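Local coordinates for secreted in xylem 3 (Fusarium oxysporum, PDB 5OD4), which is a secreted fungal effector, also called Avr2, that probably suppresses plant immunity and can apparently be recognised by the host, at residues 30-36 with 49-54; 59-65 with 109-115; 80-86 with 118-124. All coordinates share one frame; numbering follows the deposited sequence.

Contact 1: 30-36 with 49-54; sequences RMLHRDP and RIYERS. With EDO (1,2-ethanediol), chain E; EDO (1,2-ethanediol), chain C.
Two arginine-carboxylate salt bridges, Arg30 with Glu52 and Asp35 with Arg49, tie the irregular loop 30-36 to strand 47-53 of a beta-sandwich, an example of how a loop without regular structure can be held along a sheet by its side chains. The bridges differ in kind. Arg30 grips Glu52 side-on with two nitrogens: NE of Arg30 lies 2.7 Å from OE1 of Glu52 and NH2 lies 2.9 Å from OE2, both on the syn sides though somewhat out of the carboxylate plane, which is turned 31° from that of the guanidinium. Backbone carbonyls of Glu24, Pro25 and Tyr28 take further N-H groups of Arg30, which helps fix its rotation. Arg49 instead spends a single nitrogen twice. Its chain is extended from CG to NE, and NH1 of Arg49 donates both to OD1 of Asp35, met on the anti side at 2.8 Å, and to the carbonyl O of Pro36, on a lone pair and in the carbonyl plane. Here the carboxylate stands nearly upright to the guanidinium, at 80°. The NE of Arg49 turns to Asp64, which also accepts the hydroxyl of Tyr51.

The apolar part is a CH-pi contact: CG of Pro36 sits over one face of the Tyr51 ring, 4.0 Å from its centroid.

Small molecules also bridge the two segments. One 1,2-ethanediol, probably from the crystallisation liquor, accepts the N-H of His33 through O1, which donates in turn to the carbonyl O of Glu52, while its O2 accepts the backbone N-H of Glu52. A water donates to both the carbonyl O of Arg34 and the Tyr51 hydroxyl; another links the carbonyl O of His33, at 2.6 Å, to the carbonyl O of Glu52, at 2.9 Å.

Contact 2: 59-65 with 109-115; sequences LRTVIDV and ATISWDA
Antiparallel pairing of strands 60-66 and 109-114 forms one margin of a four-stranded sheet in the beta-sandwich, and it illustrates how the two faces of one strand pair can serve different surroundings. The short segments run at 166° to each other. Thr61 with Trp113, Ile63 with Ile111 and Val65 with Ala109 are hydrogen-bonded pairs, each joined by two backbone bonds. Past the strand end, the N-H of Ala115 continues the pairing to the carbonyl O of Leu59.

The hydrogen-bonded pairs send their side chains into the space between the sheets. There Thr61 lies on the indole of Trp113: CB of Thr61 stands 3.8 Å from the centroid of the five-membered ring, and CG2 reaches 3.5 Å from CZ2 of the six-membered ring. A chi1 of 63° puts CG of Trp113 between its backbone N and carbonyl carbon, which folds the ring beside the neighbouring strand, where CD1 of Ile63 meets its edge 3.9 Å from CH2. Phe96 and Tyr121 of the facing sheet also pack against this indole, and a water joins its NE1 to the hydroxyl of Thr61.

The other face, bearing Val62, Ser112, Asp64 and Thr110, is largely polar. At its end Arg60, bent at chi2 and chi3, folds across the neighbouring strand and lays one guanidinium face over the backbone of Trp113. NH1 of Arg60 forms a salt bridge with OD1 of Asp114 at 2.8 Å, approaching from above the carboxylate plane, and NH2 of Arg60 donates to OG of Ser112 at 2.9 Å. Toward the far end, Asp64 and Thr110 lie side by side and point the same way. OG1 of Thr110 donates to OD1 of Asp64 on its anti side, at 2.7 Å.

Contact 3: 80-86 with 118-124; sequences EVRRIPV and SYTYYLT
Arg83 lies along the Tyr119 ring, its guanidinium stacked nearly flat at 8° to the ring plane, a compact case of cation-pi contact between neighbouring strands. The charge is off-centre, with CZ of Arg83 4.2 Å from the Tyr119 centroid; CD of Arg83 sits over the middle of the same face, 3.6 Å from the centroid, in a CH-pi contact. A chi1 of 67° with an extended chain beyond carries the guanidinium out along the ring toward the hydroxyl. On the face of the sheet bearing Arg82, CD1 of Ile84 approaches CE1 of Tyr122 obliquely at 3.5 Å.

Farther out, partners steady the arginine. Its NE makes a salt bridge with Asp94 on the adjoining strand, and its NH1 donates to a water that also bonds the hydroxyl of Tyr121, which reaches the carbonyl O of Asp116.

Beneath these side chains the backbones run antiparallel. Glu80 with Thr124, Arg82 with Tyr122 and Ile84 with Thr120 are hydrogen-bonded pairs, each with two N-H to O bonds, and Val86 N-H bonds Ser118 O. Strands 77-85 and 119-127 thus form the central pair of a four-stranded antiparallel sheet, with Val81 and Leu123 facing inward, as in a beta-sandwich.

The three contacts show how the two sheets of a beta-sandwich are held within themselves and against each other. Contacts 1 and 2, with centres about 10 Å apart, share one sheet: strands 47-53 and 60-66 are neighbours in it, so the loop of contact 1 flanks the sheet that contact 2 extends to its edge strand. Contact 3 belongs to the other sheet, about 13 Å from contact 2 and 19 Å from contact 1, centre to centre. Ile63, Ile111 and Trp113 of contact 2 pack on Val81 of contact 3 between the sheets. Along the chain, contact 1 closes first, whereas the segments of contacts 2 and 3 alternate, so chain crossings between the sheets knit both into one fold.

Contact 1: 30-36 with 49-54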
loop_
_atom_site.group_PDB
_atom_site.type_symbol
_atom_site.label_atom_id
_atom_site.label_comp_id
_atom_site.label_asym_id
_atom_site.label_seq_id
_atom_site.Cartn_x
_atom_site.Cartn_y
_atom_site.Cartn_z
ATOM N N ARG A 30 -19.543 -6.034 -0.293
ATOM C CA ARG A 30 -18.656 -5.817 0.847
ATOM C C ARG A 30 -19.419 -5.163 1.980
ATOM O O ARG A 30 -20.340 -4.390 1.741
ATOM C CB ARG A 30 -17.600 -4.773 0.559
ATOM C CG ARG A 30 -16.521 -5.139 -0.357
ATOM C CD ARG A 30 -16.901 -5.116 -1.779
ATOM N NE ARG A 30 -15.730 -4.978 -2.572
ATOM C CZ ARG A 30 -15.614 -5.287 -3.835
ATOM N NH1 ARG A 30 -16.564 -5.919 -4.476
ATOM N NH2 ARG A 30 -14.426 -5.075 -4.429
ATOM N N MET A 31 -18.984 -5.404 3.196
ATOM C CA MET A 31 -19.472 -4.646 4.349
ATOM C C MET A 31 -18.439 -3.570 4.646
ATOM O O MET A 31 -17.281 -3.848 4.979
ATOM C CB MET A 31 -19.640 -5.551 5.555
ATOM C CG MET A 31 -20.605 -6.687 5.369
ATOM S SD MET A 31 -22.281 -6.273 4.810
ATOM C CE MET A 31 -22.707 -5.284 6.185
ATOM N N LEU A 32 -18.824 -2.313 4.477
ATOM C CA LEU A 32 -17.882 -1.207 4.584
ATOM C C LEU A 32 -17.833 -0.675 6.032
ATOM O O LEU A 32 -18.798 -0.794 6.788
ATOM C CB LEU A 32 -18.233 -0.078 3.612
ATOM C CG LEU A 32 -18.238 -0.501 2.136
ATOM C CD1 LEU A 32 -18.695 0.665 1.296
ATOM C CD2 LEU A 32 -16.908 -1.018 1.641
ATOM N N HIS A 33 -16.687 -0.121 6.431
ATOM C CA HIS A 33 -16.476 0.365 7.818
ATOM C C HIS A 33 -15.688 1.656 7.753
ATOM O O HIS A 33 -14.761 1.779 6.966
ATOM C CB HIS A 33 -15.714 -0.691 8.623
ATOM C CG HIS A 33 -15.701 -0.494 10.107
ATOM N ND1 HIS A 33 -16.480 -1.244 10.955
ATOM C CD2 HIS A 33 -14.935 0.286 10.896
ATOM C CE1 HIS A 33 -16.228 -0.885 12.204
ATOM N NE2 HIS A 33 -15.282 0.032 12.190
ATOM N N ARG A 34 -16.015 2.608 8.625
ATOM C CA ARG A 34 -15.342 3.919 8.647
ATOM C C ARG A 34 -13.908 3.868 9.184
ATOM O O ARG A 34 -13.122 4.776 8.938
ATOM C CB ARG A 34 -16.136 4.925 9.493
ATOM C CG ARG A 34 -17.600 5.128 9.106
ATOM C CD ARG A 34 -18.277 6.210 9.949
ATOM N NE ARG A 34 -18.375 5.865 11.381
ATOM C CZ ARG A 34 -17.494 6.179 12.338
ATOM N NH1 ARG A 34 -16.378 6.861 12.073
ATOM N NH2 ARG A 34 -17.728 5.797 13.592
ATOM N N ASP A 35 -13.608 2.808 9.930
ATOM C CA ASP A 35 -12.343 2.624 10.665
ATOM C C ASP A 35 -11.867 1.103 10.754
ATOM O O ASP A 35 -11.862 0.521 11.819
ATOM C CB ASP A 35 -12.525 3.259 12.054
ATOM C CG ASP A 35 -11.219 3.679 12.709
ATOM O OD1 ASP A 35 -10.174 3.810 12.011
ATOM O OD2 ASP A 35 -11.250 3.901 13.938
ATOM N N PRO A 36 -11.525 0.443 9.624
ATOM C CA PRO A 36 -11.131 -0.976 9.592
ATOM C C PRO A 36 -9.780 -1.260 10.285
ATOM O O PRO A 36 -8.983 -0.345 10.514
ATOM C CB PRO A 36 -11.108 -1.340 8.094
ATOM C CG PRO A 36 -11.585 -0.107 7.371
ATOM C CD PRO A 36 -11.393 1.061 8.301
ATOM N N ARG A 49 -3.271 -0.819 6.741
ATOM C CA ARG A 49 -4.557 -1.410 6.422
ATOM C C ARG A 49 -4.867 -1.158 4.968
ATOM O O ARG A 49 -4.524 -0.116 4.422
ATOM C CB ARG A 49 -5.677 -0.910 7.338
ATOM C CG ARG A 49 -5.806 0.593 7.409
ATOM C CD ARG A 49 -6.933 0.983 8.345
ATOM N NE ARG A 49 -7.127 2.420 8.323
ATOM C CZ ARG A 49 -7.936 3.062 9.128
ATOM N NH1 ARG A 49 -8.634 2.425 10.061
ATOM N NH2 ARG A 49 -8.028 4.369 9.022
ATOM N N ILE A 50 -5.541 -2.129 4.357
ATOM C CA ILE A 50 -5.933 -2.122 2.953
ATOM C C ILE A 50 -7.421 -2.390 2.943
ATOM O O ILE A 50 -7.864 -3.414 3.467
ATOM C CB ILE A 50 -5.173 -3.197 2.155
ATOM C CG1 ILE A 50 -3.647 -3.030 2.269
ATOM C CG2 ILE A 50 -5.628 -3.171 0.714
ATOM C CD1 ILE A 50 -2.851 -4.215 1.785
ATOM N N TYR A 51 -8.202 -1.462 2.411
ATOM C CA TYR A 51 -9.649 -1.534 2.550
ATOM C C TYR A 51 -10.321 -0.783 1.448
ATOM O O TYR A 51 -9.669 -0.229 0.585
ATOM C CB TYR A 51 -10.079 -1.045 3.937
ATOM C CG TYR A 51 -9.755 0.390 4.237
ATOM C CD1 TYR A 51 -8.472 0.780 4.622
ATOM C CD2 TYR A 51 -10.722 1.363 4.179
ATOM C CE1 TYR A 51 -8.176 2.095 4.937
ATOM C CE2 TYR A 51 -10.444 2.675 4.531
ATOM C CZ TYR A 51 -9.180 3.040 4.915
ATOM O OH TYR A 51 -8.923 4.344 5.287
ATOM N N GLU A 52 -11.652 -0.783 1.464
ATOM C CA GLU A 52 -12.441 -0.024 0.499
ATOM C C GLU A 52 -13.361 0.945 1.210
ATOM O O GLU A 52 -13.778 0.716 2.350
ATOM C CB GLU A 52 -13.240 -0.960 -0.413
ATOM C CG GLU A 52 -12.270 -1.777 -1.301
ATOM C CD GLU A 52 -12.848 -3.077 -1.843
ATOM O OE1 GLU A 52 -13.756 -3.645 -1.201
ATOM O OE2 GLU A 52 -12.449 -3.473 -2.966
ATOM N N ARG A 53 -13.673 2.047 0.526
ATOM C CA ARG A 53 -14.623 3.026 0.991
ATOM C C ARG A 53 -15.504 3.459 -0.140
ATOM O O ARG A 53 -15.139 3.433 -1.299
ATOM C CB ARG A 53 -13.931 4.217 1.637
ATOM C CG ARG A 53 -13.116 5.130 0.768
ATOM C CD ARG A 53 -12.889 6.499 1.426
ATOM N NE ARG A 53 -11.977 6.423 2.566
ATOM C CZ ARG A 53 -10.741 6.960 2.647
ATOM N NH1 ARG A 53 -10.029 6.801 3.758
ATOM N NH2 ARG A 53 -10.187 7.642 1.642
ATOM N N SER A 54 -16.701 3.892 0.204
ATOM C CA SER A 54 -17.625 4.387 -0.796
ATOM C C SER A 54 -17.262 5.800 -1.300
ATOM O O SER A 54 -16.766 6.601 -0.519
ATOM C CB SER A 54 -19.028 4.438 -0.224
ATOM O OG SER A 54 -19.507 3.160 0.072
HETATM C C1 EDO E . -13.851 -1.886 5.201
HETATM O O1 EDO E . -14.425 -0.690 4.616
HETATM C C2 EDO E . -13.824 -3.071 4.219
HETATM O O2 EDO E . -12.901 -2.826 3.145
HETATM C C1 EDO C . -4.596 -5.188 6.495
HETATM O O1 EDO C . -5.790 -4.541 5.932
HETATM C C2 EDO C . -4.496 -6.704 6.360
HETATM O O2 EDO C . -4.632 -7.016 4.985
HETATM O O HOH W 1 -14.660 2.468 4.480
HETATM O O HOH W 2 -11.242 5.504 6.525
#

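Contact 2: 59-65 with 109-115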
loop_
_atom_site.group_PDB
_atom_site.type_symbol
_atom_site.label_atom_id
_atom_site.label_comp_id
_atom_site.label_asym_id
_atom_site.label_seq_id
_atom_site.Cartn_x
_atom_site.Cartn_y
_atom_site.Cartn_z
ATOM N N LEU A 59 -16.593 2.740 -5.634
ATOM C CA LEU A 59 -15.764 2.311 -4.534
ATOM C C LEU A 59 -14.356 2.785 -4.760
ATOM O O LEU A 59 -13.876 2.818 -5.915
ATOM C CB LEU A 59 -15.766 0.770 -4.384
ATOM C CG LEU A 59 -16.745 -0.175 -3.723
ATOM C CD1 LEU A 59 -16.055 -1.527 -3.556
ATOM C CD2 LEU A 59 -17.115 0.412 -2.389
ATOM N N ARG A 60 -13.687 3.108 -3.649
ATOM C CA ARG A 60 -12.284 3.456 -3.638
ATOM C C ARG A 60 -11.512 2.435 -2.870
ATOM O O ARG A 60 -11.961 2.029 -1.768
ATOM C CB ARG A 60 -12.107 4.782 -2.934
ATOM C CG ARG A 60 -12.715 5.982 -3.592
ATOM C CD ARG A 60 -11.938 6.524 -4.753
ATOM N NE ARG A 60 -10.682 7.188 -4.364
ATOM C CZ ARG A 60 -9.877 7.788 -5.254
ATOM N NH1 ARG A 60 -10.193 7.794 -6.537
ATOM N NH2 ARG A 60 -8.762 8.385 -4.878
ATOM N N THR A 61 -10.371 2.011 -3.380
ATOM C CA THR A 61 -9.408 1.204 -2.615
ATOM C C THR A 61 -8.498 2.191 -1.869
ATOM O O THR A 61 -8.052 3.175 -2.452
ATOM C CB THR A 61 -8.607 0.319 -3.552
ATOM O OG1 THR A 61 -9.488 -0.552 -4.273
ATOM C CG2 THR A 61 -7.555 -0.500 -2.814
ATOM N N VAL A 62 -8.226 1.885 -0.605
ATOM C CA VAL A 62 -7.437 2.742 0.278
ATOM C C VAL A 62 -6.369 1.930 0.969
ATOM O O VAL A 62 -6.658 0.823 1.465
ATOM C CB VAL A 62 -8.334 3.421 1.340
ATOM C CG1 VAL A 62 -7.531 4.433 2.136
ATOM C CG2 VAL A 62 -9.554 4.097 0.694
ATOM N N ILE A 63 -5.171 2.503 1.064
ATOM C CA ILE A 63 -4.114 1.956 1.902
ATOM C C ILE A 63 -3.678 3.045 2.861
ATOM O O ILE A 63 -3.308 4.124 2.428
ATOM C CB ILE A 63 -2.923 1.473 1.081
ATOM C CG1 ILE A 63 -3.368 0.414 0.071
ATOM C CG2 ILE A 63 -1.806 0.930 2.009
ATOM C CD1 ILE A 63 -2.277 -0.190 -0.771
ATOM N N ASP A 64 -3.682 2.732 4.157
ATOM C CA ASP A 64 -3.111 3.606 5.198
ATOM C C ASP A 64 -1.919 2.912 5.824
ATOM O O ASP A 64 -1.970 1.715 6.101
ATOM C CB ASP A 64 -4.140 3.888 6.298
ATOM C CG ASP A 64 -5.332 4.673 5.874
ATOM O OD1 ASP A 64 -5.216 5.620 5.066
ATOM O OD2 ASP A 64 -6.455 4.382 6.427
ATOM N N VAL A 65 -0.866 3.712 6.134
ATOM C CA VAL A 65 0.334 3.211 6.811
ATOM C C VAL A 65 0.622 4.165 7.954
ATOM O O VAL A 65 0.673 5.375 7.753
ATOM C CB VAL A 65 1.512 3.151 5.838
ATOM C CG1 VAL A 65 2.782 2.719 6.579
ATOM C CG2 VAL A 65 1.215 2.215 4.680
ATOM N N ALA A 109 0.116 7.851 6.408
ATOM C CA ALA A 109 0.368 8.039 4.986
ATOM C C ALA A 109 -0.701 7.265 4.247
ATOM O O ALA A 109 -0.985 6.115 4.612
ATOM C CB ALA A 109 1.748 7.553 4.607
ATOM N N THR A 110 -1.336 7.873 3.230
ATOM C CA THR A 110 -2.514 7.271 2.583
ATOM C C THR A 110 -2.368 7.335 1.079
ATOM O O THR A 110 -1.918 8.343 0.520
ATOM C CB THR A 110 -3.783 8.036 3.032
ATOM O OG1 THR A 110 -3.908 7.946 4.463
ATOM C CG2 THR A 110 -5.016 7.498 2.385
ATOM N N ILE A 111 -2.801 6.260 0.441
ATOM C CA ILE A 111 -2.944 6.153 -0.999
ATOM C C ILE A 111 -4.344 5.670 -1.304
ATOM O O ILE A 111 -4.834 4.792 -0.601
ATOM C CB ILE A 111 -1.907 5.168 -1.560
ATOM C CG1 ILE A 111 -0.497 5.649 -1.309
ATOM C CG2 ILE A 111 -2.164 4.854 -2.999
ATOM C CD1 ILE A 111 0.560 4.643 -1.648
ATOM N N SER A 112 -4.966 6.188 -2.364
ATOM C CA SER A 112 -6.280 5.646 -2.753
ATOM C C SER A 112 -6.475 5.770 -4.239
ATOM O O SER A 112 -5.818 6.563 -4.903
ATOM C CB SER A 112 -7.418 6.322 -2.003
ATOM O OG SER A 112 -7.567 7.685 -2.348
ATOM N N TRP A 113 -7.412 4.966 -4.737
ATOM C CA TRP A 113 -7.710 4.924 -6.178
ATOM C C TRP A 113 -9.092 4.351 -6.394
ATOM O O TRP A 113 -9.665 3.718 -5.514
ATOM C CB TRP A 113 -6.653 4.152 -6.958
ATOM C CG TRP A 113 -6.506 2.703 -6.611
ATOM C CD1 TRP A 113 -7.165 1.651 -7.165
ATOM C CD2 TRP A 113 -5.574 2.140 -5.689
ATOM N NE1 TRP A 113 -6.696 0.464 -6.660
ATOM C CE2 TRP A 113 -5.714 0.743 -5.750
ATOM C CE3 TRP A 113 -4.589 2.678 -4.831
ATOM C CZ2 TRP A 113 -4.910 -0.103 -5.011
ATOM C CZ3 TRP A 113 -3.830 1.815 -4.091
ATOM C CH2 TRP A 113 -3.988 0.453 -4.177
ATOM N N ASP A 114 -9.645 4.556 -7.583
ATOM C CA ASP A 114 -10.943 3.962 -7.930
ATOM C C ASP A 114 -10.759 2.441 -8.025
ATOM O O ASP A 114 -9.931 1.945 -8.771
ATOM C CB ASP A 114 -11.445 4.508 -9.259
ATOM C CG ASP A 114 -11.839 5.963 -9.206
ATOM O OD1 ASP A 114 -12.103 6.531 -8.139
ATOM O OD2 ASP A 114 -11.998 6.542 -10.306
ATOM N N ALA A 115 -11.585 1.701 -7.301
ATOM C CA ALA A 115 -11.402 0.260 -7.215
ATOM C C ALA A 115 -11.534 -0.381 -8.580
ATOM O O ALA A 115 -12.442 -0.035 -9.351
ATOM C CB ALA A 115 -12.404 -0.317 -6.246
HETATM O O HOH W 3 -14.542 1.738 -8.909
HETATM O O HOH W 4 -10.651 7.965 -1.374
HETATM O O HOH W 5 -8.673 -1.684 -6.689
#

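Contact 3: 80-86 with 118-124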
loop_
_atom_site.group_PDB
_atom_site.type_symbol
_atom_site.label_atom_id
_atom_site.label_comp_id
_atom_site.label_asym_id
_atom_site.label_seq_id
_atom_site.Cartn_x
_atom_site.Cartn_y
_atom_site.Cartn_z
ATOM N N GLU A 80 5.058 2.207 -1.766
ATOM C CA GLU A 80 4.822 2.111 -3.205
ATOM C C GLU A 80 3.789 1.078 -3.508
ATOM O O GLU A 80 3.807 -0.016 -2.932
ATOM C CB GLU A 80 6.135 1.778 -3.941
ATOM C CG GLU A 80 7.228 2.777 -3.731
ATOM C CD GLU A 80 8.527 2.510 -4.465
ATOM O OE1 GLU A 80 8.714 1.432 -5.069
ATOM O OE2 GLU A 80 9.373 3.450 -4.454
ATOM N N VAL A 81 2.952 1.383 -4.499
ATOM C CA VAL A 81 2.015 0.427 -5.068
ATOM C C VAL A 81 2.287 0.298 -6.556
ATOM O O VAL A 81 2.263 1.309 -7.286
ATOM C CB VAL A 81 0.551 0.833 -4.838
ATOM C CG1 VAL A 81 -0.385 -0.154 -5.510
ATOM C CG2 VAL A 81 0.262 0.959 -3.355
ATOM N N ARG A 82 2.510 -0.932 -7.007
ATOM C CA ARG A 82 2.519 -1.259 -8.427
ATOM C C ARG A 82 1.244 -2.019 -8.756
ATOM O O ARG A 82 0.668 -2.701 -7.904
ATOM C CB ARG A 82 3.739 -2.106 -8.800
ATOM C CG ARG A 82 5.036 -1.377 -8.487
ATOM C CD ARG A 82 6.281 -2.100 -8.933
ATOM N NE ARG A 82 6.409 -2.055 -10.357
ATOM C CZ ARG A 82 6.237 -3.051 -11.227
ATOM N NH1 ARG A 82 5.847 -4.256 -10.903
ATOM N NH2 ARG A 82 6.456 -2.749 -12.455
ATOM N N ARG A 83 0.787 -1.880 -10.001
ATOM C CA ARG A 83 -0.367 -2.660 -10.470
ATOM C C ARG A 83 0.051 -3.480 -11.681
ATOM O O ARG A 83 0.761 -2.975 -12.573
ATOM C CB ARG A 83 -1.584 -1.781 -10.742
ATOM C CG ARG A 83 -1.456 -0.816 -11.909
ATOM C CD ARG A 83 -2.741 -0.026 -12.109
ATOM N NE ARG A 83 -2.635 0.870 -13.245
ATOM C CZ ARG A 83 -3.618 1.620 -13.718
ATOM N NH1 ARG A 83 -4.836 1.512 -13.204
ATOM N NH2 ARG A 83 -3.415 2.434 -14.741
ATOM N N ILE A 84 -0.404 -4.733 -11.721
ATOM C CA ILE A 84 -0.086 -5.619 -12.832
ATOM C C ILE A 84 -1.397 -6.088 -13.430
ATOM O O ILE A 84 -2.229 -6.691 -12.723
ATOM C CB ILE A 84 0.777 -6.796 -12.445
ATOM C CG1 ILE A 84 2.064 -6.321 -11.780
ATOM C CG2 ILE A 84 1.112 -7.649 -13.692
ATOM C CD1 ILE A 84 3.072 -7.417 -11.528
ATOM N N PRO A 85 -1.647 -5.817 -14.726
ATOM C CA PRO A 85 -2.839 -6.315 -15.422
ATOM C C PRO A 85 -3.050 -7.794 -15.172
ATOM O O PRO A 85 -2.111 -8.545 -15.344
ATOM C CB PRO A 85 -2.508 -6.017 -16.895
ATOM C CG PRO A 85 -1.742 -4.719 -16.820
ATOM C CD PRO A 85 -0.863 -4.913 -15.608
ATOM N N VAL A 86 -4.281 -8.222 -14.902
ATOM C CA VAL A 86 -4.564 -9.636 -14.758
ATOM C C VAL A 86 -4.445 -10.344 -16.115
ATOM O O VAL A 86 -4.521 -9.755 -17.186
ATOM C CB VAL A 86 -5.961 -9.906 -14.119
ATOM C CG1 VAL A 86 -6.050 -9.299 -12.734
ATOM C CG2 VAL A 86 -7.097 -9.433 -15.014
ATOM N N SER A 118 -9.343 -5.504 -12.331
ATOM C CA SER A 118 -8.566 -5.939 -13.501
ATOM C C SER A 118 -7.059 -5.867 -13.310
ATOM O O SER A 118 -6.336 -6.083 -14.281
ATOM C CB SER A 118 -8.972 -5.151 -14.758
ATOM O OG SER A 118 -8.516 -3.824 -14.760
ATOM N N TYR A 119 -6.592 -5.536 -12.107
ATOM C CA TYR A 119 -5.176 -5.547 -11.787
ATOM C C TYR A 119 -4.973 -6.264 -10.463
ATOM O O TYR A 119 -5.852 -6.254 -9.606
ATOM C CB TYR A 119 -4.631 -4.120 -11.615
ATOM C CG TYR A 119 -4.706 -3.275 -12.820
ATOM C CD1 TYR A 119 -5.852 -2.550 -13.110
ATOM C CD2 TYR A 119 -3.617 -3.147 -13.669
ATOM C CE1 TYR A 119 -5.918 -1.732 -14.226
ATOM C CE2 TYR A 119 -3.668 -2.296 -14.782
ATOM C CZ TYR A 119 -4.824 -1.596 -15.039
ATOM O OH TYR A 119 -4.868 -0.781 -16.146
ATOM N N THR A 120 -3.790 -6.831 -10.295
ATOM C CA THR A 120 -3.289 -7.239 -8.989
ATOM C C THR A 120 -2.368 -6.131 -8.490
ATOM O O THR A 120 -1.605 -5.553 -9.279
ATOM C CB THR A 120 -2.490 -8.571 -9.087
ATOM O OG1 THR A 120 -3.313 -9.570 -9.739
ATOM C CG2 THR A 120 -2.065 -9.100 -7.737
ATOM N N TYR A 121 -2.423 -5.851 -7.194
ATOM C CA TYR A 121 -1.703 -4.740 -6.605
ATOM C C TYR A 121 -0.601 -5.246 -5.694
ATOM O O TYR A 121 -0.792 -6.209 -4.951
ATOM C CB TYR A 121 -2.693 -3.839 -5.807
ATOM C CG TYR A 121 -3.785 -3.340 -6.694
ATOM C CD1 TYR A 121 -3.569 -2.274 -7.539
ATOM C CD2 TYR A 121 -5.009 -3.963 -6.754
ATOM C CE1 TYR A 121 -4.562 -1.829 -8.405
ATOM C CE2 TYR A 121 -6.011 -3.552 -7.620
ATOM C CZ TYR A 121 -5.769 -2.490 -8.447
ATOM O OH TYR A 121 -6.718 -2.035 -9.348
ATOM N N TYR A 122 0.549 -4.571 -5.748
ATOM C CA TYR A 122 1.750 -4.974 -4.999
ATOM C C TYR A 122 2.208 -3.798 -4.173
ATOM O O TYR A 122 2.622 -2.775 -4.731
ATOM C CB TYR A 122 2.863 -5.426 -5.969
ATOM C CG TYR A 122 2.472 -6.658 -6.749
ATOM C CD1 TYR A 122 1.626 -6.587 -7.874
ATOM C CD2 TYR A 122 2.914 -7.893 -6.342
ATOM C CE1 TYR A 122 1.265 -7.718 -8.578
ATOM C CE2 TYR A 122 2.530 -9.069 -7.031
ATOM C CZ TYR A 122 1.696 -8.945 -8.125
ATOM O OH TYR A 122 1.326 -10.072 -8.830
ATOM N N LEU A 123 2.146 -3.935 -2.854
ATOM C CA LEU A 123 2.521 -2.896 -1.916
ATOM C C LEU A 123 3.904 -3.205 -1.343
ATOM O O LEU A 123 4.160 -4.329 -0.908
ATOM C CB LEU A 123 1.506 -2.875 -0.760
ATOM C CG LEU A 123 1.811 -2.012 0.447
ATOM C CD1 LEU A 123 1.849 -0.540 0.070
ATOM C CD2 LEU A 123 0.803 -2.272 1.557
ATOM N N THR A 124 4.748 -2.177 -1.297
ATOM C CA THR A 124 6.050 -2.264 -0.609
ATOM C C THR A 124 6.151 -1.087 0.331
ATOM O O THR A 124 5.869 0.054 -0.058
ATOM C CB THR A 124 7.215 -2.253 -1.590
ATOM O OG1 THR A 124 7.091 -3.307 -2.539
ATOM C CG2 THR A 124 8.552 -2.411 -0.874
HETATM O O HOH W 6 -6.285 0.269 -11.065
HETATM O O HOH W 7 -2.263 -9.533 -12.178
#